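Long-range contacts in V-type ATP synthase alpha chain (Nanoarchaeum equitans Kin4-M, PDB 5BN3), which is the A subunit of an archaeal V-type ATP synthase, with a P-loop nucleotide-binding domain that holds ADP in this structure: residues I444-F448 with M510-H514; D472-I476 with I527-E531. All blocks are in the same frame, centred on the assembly; numbering follows the deposited sequence.

In the fold
Both contacts lie in the helical C-terminal domain of the A subunit. Their centres are 19 Å apart and their nearest atoms about 9 Å apart, so they do not touch. In sequence they interlock: contact 1 joins helices 441-458 and 503-523, while contact 2 starts on helix 472-489, which lies between those two in the chain, and ends on segment 527-531, which leads into the short helix 529-533. Contact 1 is the more buried, its centre about 29 Å from the centre of the chain; that of contact 2, a surface contact, is about 44 Å from it. ADP is bound by the P-loop residues Gly228, Lys229 and Thr230 and also by Gln491 to Phe494, which follow helix 472-489.

Contact 1 (I444-F448 with M510-H514); sequences IREEF and MRIIH
The His514 imidazole carries Ile444 over one face and the Glu447 carboxylate at its edge. CG1 of Ile444 stands over the ring in a CH-pi contact, 4.2 Å from the centroid of the His514 ring and displaced toward the rim. At the edge, ND1 of His514 donates a nearly straight bond (168°) to OE1 of Glu447 at 3.0 Å, in the ring plane and on the syn side of the carboxylate. The second bond, from ND1 to OE2, is weak. The carboxylate is moderately tilted against the ring, and the extended Glu447 chain, its CG anti to the backbone N (chi1 -169°), reaches across to it. The Phe448 ring meets Ile513 obliquely, Phe448 CE1 lying 3.6 Å from Ile513 CG2. Met510 bends at its last torsion, bringing its methyl CE to 3.9 Å from Ile444 CG2. The His-carboxylate bond and the packing of Ile444, Phe448, Met510 and Ile513 join two helices of the C-terminal helical domain.

The helix segments cross at 62°, with axes 10.8 Å apart. Helix 472-489 packs beside them, Phe488 meeting Phe448 edge-to-face and also touching Met510 and Ile513, while helix 205-210 adds Met210 against Phe448 and Ile209 against Met510.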
loop_
_atom_site.group_PDB
_atom_site.type_symbol
_atom_site.label_atom_id
_atom_site.label_comp_id
_atom_site.label_asym_id
_atom_site.label_seq_id
_atom_site.Cartn_x
_atom_site.Cartn_y
_atom_site.Cartn_z
ATOM N N ILE A 444 -21.990 -34.903 -17.289
ATOM C CA ILE A 444 -21.189 -34.226 -18.306
ATOM C C ILE A 444 -20.685 -32.872 -17.803
ATOM O O ILE A 444 -19.559 -32.467 -18.106
ATOM C CB ILE A 444 -21.980 -34.054 -19.625
ATOM C CG1 ILE A 444 -22.427 -35.419 -20.159
ATOM C CG2 ILE A 444 -21.138 -33.354 -20.670
ATOM C CD1 ILE A 444 -23.318 -35.342 -21.388
ATOM N N ARG A 445 -21.517 -32.182 -17.026
ATOM C CA ARG A 445 -21.126 -30.918 -16.410
ATOM C C ARG A 445 -19.925 -31.124 -15.493
ATOM O O ARG A 445 -18.946 -30.385 -15.572
ATOM C CB ARG A 445 -22.300 -30.321 -15.626
ATOM C CG ARG A 445 -22.002 -28.987 -14.950
ATOM C CD ARG A 445 -23.254 -28.422 -14.292
ATOM N NE ARG A 445 -22.992 -27.193 -13.544
ATOM C CZ ARG A 445 -22.734 -27.157 -12.241
ATOM N NH1 ARG A 445 -22.698 -28.280 -11.539
ATOM N NH2 ARG A 445 -22.508 -25.998 -11.639
ATOM N N GLU A 446 -20.006 -32.137 -14.633
ATOM C CA GLU A 446 -18.898 -32.494 -13.747
ATOM C C GLU A 446 -17.652 -32.834 -14.551
ATOM O O GLU A 446 -16.531 -32.512 -14.157
ATOM C CB GLU A 446 -19.277 -33.696 -12.877
ATOM C CG GLU A 446 -20.232 -33.389 -11.739
ATOM C CD GLU A 446 -20.532 -34.614 -10.895
ATOM O OE1 GLU A 446 -20.329 -35.744 -11.392
ATOM O OE2 GLU A 446 -20.968 -34.450 -9.736
ATOM N N GLU A 447 -17.869 -33.495 -15.681
ATOM C CA GLU A 447 -16.795 -33.907 -16.575
ATOM C C GLU A 447 -16.106 -32.698 -17.204
ATOM O O GLU A 447 -14.877 -32.649 -17.297
ATOM C CB GLU A 447 -17.377 -34.814 -17.660
ATOM C CG GLU A 447 -16.365 -35.534 -18.526
ATOM C CD GLU A 447 -17.035 -36.457 -19.526
ATOM O OE1 GLU A 447 -17.197 -36.051 -20.697
ATOM O OE2 GLU A 447 -17.408 -37.588 -19.141
ATOM N N PHE A 448 -16.902 -31.725 -17.640
ATOM C CA PHE A 448 -16.364 -30.493 -18.211
ATOM C C PHE A 448 -15.509 -29.749 -17.188
ATOM O O PHE A 448 -14.408 -29.299 -17.500
ATOM C CB PHE A 448 -17.494 -29.587 -18.716
ATOM C CG PHE A 448 -18.001 -29.945 -20.092
ATOM C CD1 PHE A 448 -17.703 -31.173 -20.668
ATOM C CD2 PHE A 448 -18.764 -29.039 -20.814
ATOM C CE1 PHE A 448 -18.168 -31.492 -21.936
ATOM C CE2 PHE A 448 -19.231 -29.354 -22.082
ATOM C CZ PHE A 448 -18.932 -30.582 -22.642
ATOM N N MET A 510 -23.068 -30.664 -25.636
ATOM C CA MET A 510 -22.506 -31.402 -24.507
ATOM C C MET A 510 -22.443 -32.897 -24.818
ATOM O O MET A 510 -21.464 -33.567 -24.493
ATOM C CB MET A 510 -23.338 -31.165 -23.239
ATOM C CG MET A 510 -23.438 -29.708 -22.809
ATOM S SD MET A 510 -24.455 -29.453 -21.338
ATOM C CE MET A 510 -23.495 -30.349 -20.120
ATOM N N ARG A 511 -23.491 -33.406 -25.457
ATOM C CA ARG A 511 -23.594 -34.831 -25.765
ATOM C C ARG A 511 -22.574 -35.298 -26.800
ATOM O O ARG A 511 -21.984 -36.365 -26.651
ATOM C CB ARG A 511 -25.014 -35.176 -26.222
ATOM C CG ARG A 511 -26.010 -35.286 -25.078
ATOM C CD ARG A 511 -27.423 -35.527 -25.579
ATOM N NE ARG A 511 -28.351 -35.741 -24.473
ATOM C CZ ARG A 511 -29.660 -35.522 -24.536
ATOM N NH1 ARG A 511 -30.205 -35.070 -25.656
ATOM N NH2 ARG A 511 -30.420 -35.746 -23.475
ATOM N N ILE A 512 -22.361 -34.497 -27.839
ATOM C CA ILE A 512 -21.407 -34.858 -28.886
ATOM C C ILE A 512 -19.957 -34.723 -28.410
ATOM O O ILE A 512 -19.093 -35.509 -28.805
ATOM C CB ILE A 512 -21.657 -34.061 -30.193
ATOM C CG1 ILE A 512 -20.782 -34.592 -31.329
ATOM C CG2 ILE A 512 -21.421 -32.574 -29.985
ATOM C CD1 ILE A 512 -20.999 -36.057 -31.626
ATOM N N ILE A 513 -19.699 -33.743 -27.549
ATOM C CA ILE A 513 -18.381 -33.584 -26.939
ATOM C C ILE A 513 -18.093 -34.767 -26.013
ATOM O O ILE A 513 -17.004 -35.339 -26.040
ATOM C CB ILE A 513 -18.278 -32.261 -26.141
ATOM C CG1 ILE A 513 -18.250 -31.062 -27.091
ATOM C CG2 ILE A 513 -17.030 -32.246 -25.280
ATOM C CD1 ILE A 513 -18.269 -29.720 -26.380
ATOM N N HIS A 514 -19.082 -35.128 -25.201
ATOM C CA HIS A 514 -18.964 -36.269 -24.301
ATOM C C HIS A 514 -18.775 -37.568 -25.077
ATOM O O HIS A 514 -17.997 -38.435 -24.675
ATOM C CB HIS A 514 -20.199 -36.374 -23.407
ATOM C CG HIS A 514 -20.254 -37.631 -22.597
ATOM N ND1 HIS A 514 -19.304 -37.947 -21.649
ATOM C CD2 HIS A 514 -21.143 -38.651 -22.593
ATOM C CE1 HIS A 514 -19.608 -39.107 -21.096
ATOM N NE2 HIS A 514 -20.719 -39.557 -21.650
#

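Contact 2 (D472-I476 with I527-E531); sequences DNEKI and IPLEE
Hydrogen bonding joins Asp472, in the first turn of helix 472-489, to the backbone of Leu529. The amide N of Leu529 donates to OD2 of Asp472 at 3.1 Å. The bond is bent (147°) and reaches the oxygen from above the carboxylate plane, 41° out of it. Water 1 reinforces the join: it donates to OD2 of Asp472 at 2.8 Å and accepts from the amide N of Glu530 at 3.0 Å. One carboxylate oxygen therefore serves two consecutive amides, the first directly and the second through water. CB of Leu529 also passes this carboxylate in van der Waals contact, the two side chains running in opposite directions.

Apolar contact is supplied by Leu529. Its CG lies anti to the backbone N, and the methyl CD2 of Leu529 ends 3.7 Å from CB of Lys475, against the helix backbone there.

Electrostatic pairing is looser. Lys475 stretches out fully beyond CG, and Glu530 folds back at chi2 (-80°) to meet it, yet Lys475 NZ and Glu530 OE2 stay 3.8 Å apart, a long salt bridge. The lysine would probably ease the proximity of the two acidic groups, Asp472 and Glu530.

The whole is a surface contact between helix 472-489 and the short helix 529-533; Ile476 turns to helix 503-523, packing on Tyr517 and Val520.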
loop_
_atom_site.group_PDB
_atom_site.type_symbol
_atom_site.label_atom_id
_atom_site.label_comp_id
_atom_site.label_asym_id
_atom_site.label_seq_id
_atom_site.Cartn_x
_atom_site.Cartn_y
_atom_site.Cartn_z
ATOM N N ASP A 472 0.419 -38.992 -23.471
ATOM C CA ASP A 472 -0.856 -38.963 -24.184
ATOM C C ASP A 472 -2.038 -38.847 -23.225
ATOM O O ASP A 472 -3.040 -38.203 -23.536
ATOM C CB ASP A 472 -1.012 -40.205 -25.069
ATOM C CG ASP A 472 -0.403 -40.023 -26.449
ATOM O OD1 ASP A 472 0.465 -39.140 -26.610
ATOM O OD2 ASP A 472 -0.797 -40.768 -27.372
ATOM N N ASN A 473 -1.913 -39.472 -22.057
ATOM C CA ASN A 473 -2.955 -39.411 -21.037
ATOM C C ASN A 473 -3.105 -38.006 -20.456
ATOM O O ASN A 473 -4.134 -37.675 -19.866
ATOM C CB ASN A 473 -2.672 -40.424 -19.923
ATOM C CG ASN A 473 -2.676 -41.858 -20.423
ATOM O OD1 ASN A 473 -3.715 -42.518 -20.442
ATOM N ND2 ASN A 473 -1.509 -42.349 -20.825
ATOM N N GLU A 474 -2.071 -37.187 -20.628
ATOM C CA GLU A 474 -2.103 -35.788 -20.210
ATOM C C GLU A 474 -2.526 -34.886 -21.368
ATOM O O GLU A 474 -3.345 -33.985 -21.191
ATOM C CB GLU A 474 -0.734 -35.357 -19.671
ATOM C CG GLU A 474 -0.381 -35.944 -18.310
ATOM C CD GLU A 474 1.108 -35.877 -18.006
ATOM O OE1 GLU A 474 1.893 -35.561 -18.926
ATOM O OE2 GLU A 474 1.491 -36.146 -16.847
ATOM N N LYS A 475 -1.966 -35.138 -22.549
ATOM C CA LYS A 475 -2.284 -34.358 -23.745
ATOM C C LYS A 475 -3.770 -34.372 -24.096
ATOM O O LYS A 475 -4.281 -33.413 -24.673
ATOM C CB LYS A 475 -1.476 -34.856 -24.948
ATOM C CG LYS A 475 -0.023 -34.409 -24.970
ATOM C CD LYS A 475 0.644 -34.831 -26.272
ATOM C CE LYS A 475 2.127 -34.495 -26.285
ATOM N NZ LYS A 475 2.784 -34.976 -27.534
ATOM N N ILE A 476 -4.457 -35.457 -23.750
ATOM C CA ILE A 476 -5.881 -35.586 -24.043
ATOM C C ILE A 476 -6.707 -34.526 -23.311
ATOM O O ILE A 476 -7.782 -34.140 -23.771
ATOM C CB ILE A 476 -6.416 -37.013 -23.722
ATOM C CG1 ILE A 476 -7.822 -37.211 -24.302
ATOM C CG2 ILE A 476 -6.387 -37.286 -22.225
ATOM C CD1 ILE A 476 -8.578 -38.398 -23.727
ATOM N N ILE A 527 -3.691 -46.776 -30.130
ATOM C CA ILE A 527 -3.298 -45.827 -31.163
ATOM C C ILE A 527 -2.924 -44.484 -30.532
ATOM O O ILE A 527 -3.495 -44.093 -29.511
ATOM C CB ILE A 527 -4.414 -45.657 -32.224
ATOM C CG1 ILE A 527 -5.575 -44.824 -31.679
ATOM C CG2 ILE A 527 -4.916 -47.020 -32.686
ATOM C CD1 ILE A 527 -6.710 -44.651 -32.666
ATOM N N PRO A 528 -1.945 -43.780 -31.121
ATOM C CA PRO A 528 -1.506 -42.517 -30.517
ATOM C C PRO A 528 -2.526 -41.402 -30.722
ATOM O O PRO A 528 -3.448 -41.556 -31.523
ATOM C CB PRO A 528 -0.219 -42.201 -31.281
ATOM C CG PRO A 528 -0.420 -42.832 -32.616
ATOM C CD PRO A 528 -1.194 -44.097 -32.350
ATOM N N LEU A 529 -2.355 -40.296 -30.003
ATOM C CA LEU A 529 -3.250 -39.150 -30.123
ATOM C C LEU A 529 -3.000 -38.405 -31.431
ATOM O O LEU A 529 -3.914 -37.806 -31.999
ATOM C CB LEU A 529 -3.066 -38.201 -28.934
ATOM C CG LEU A 529 -4.068 -37.051 -28.793
ATOM C CD1 LEU A 529 -5.446 -37.590 -28.459
ATOM C CD2 LEU A 529 -3.615 -36.052 -27.739
ATOM N N GLU A 530 -1.753 -38.453 -31.897
ATOM C CA GLU A 530 -1.344 -37.803 -33.138
ATOM C C GLU A 530 -2.202 -38.264 -34.313
ATOM O O GLU A 530 -2.589 -37.464 -35.166
ATOM C CB GLU A 530 0.129 -38.113 -33.427
ATOM C CG GLU A 530 1.084 -37.813 -32.276
ATOM C CD GLU A 530 1.431 -36.342 -32.170
ATOM O OE1 GLU A 530 1.226 -35.611 -33.161
ATOM O OE2 GLU A 530 1.910 -35.915 -31.097
ATOM N N GLU A 531 -2.499 -39.559 -34.341
ATOM C CA GLU A 531 -3.273 -40.161 -35.422
ATOM C C GLU A 531 -4.776 -39.909 -35.280
ATOM O O GLU A 531 -5.503 -39.891 -36.272
ATOM C CB GLU A 531 -2.989 -41.653 -35.503
HETATM O O HOH W 1 -0.004 -39.191 -29.587
#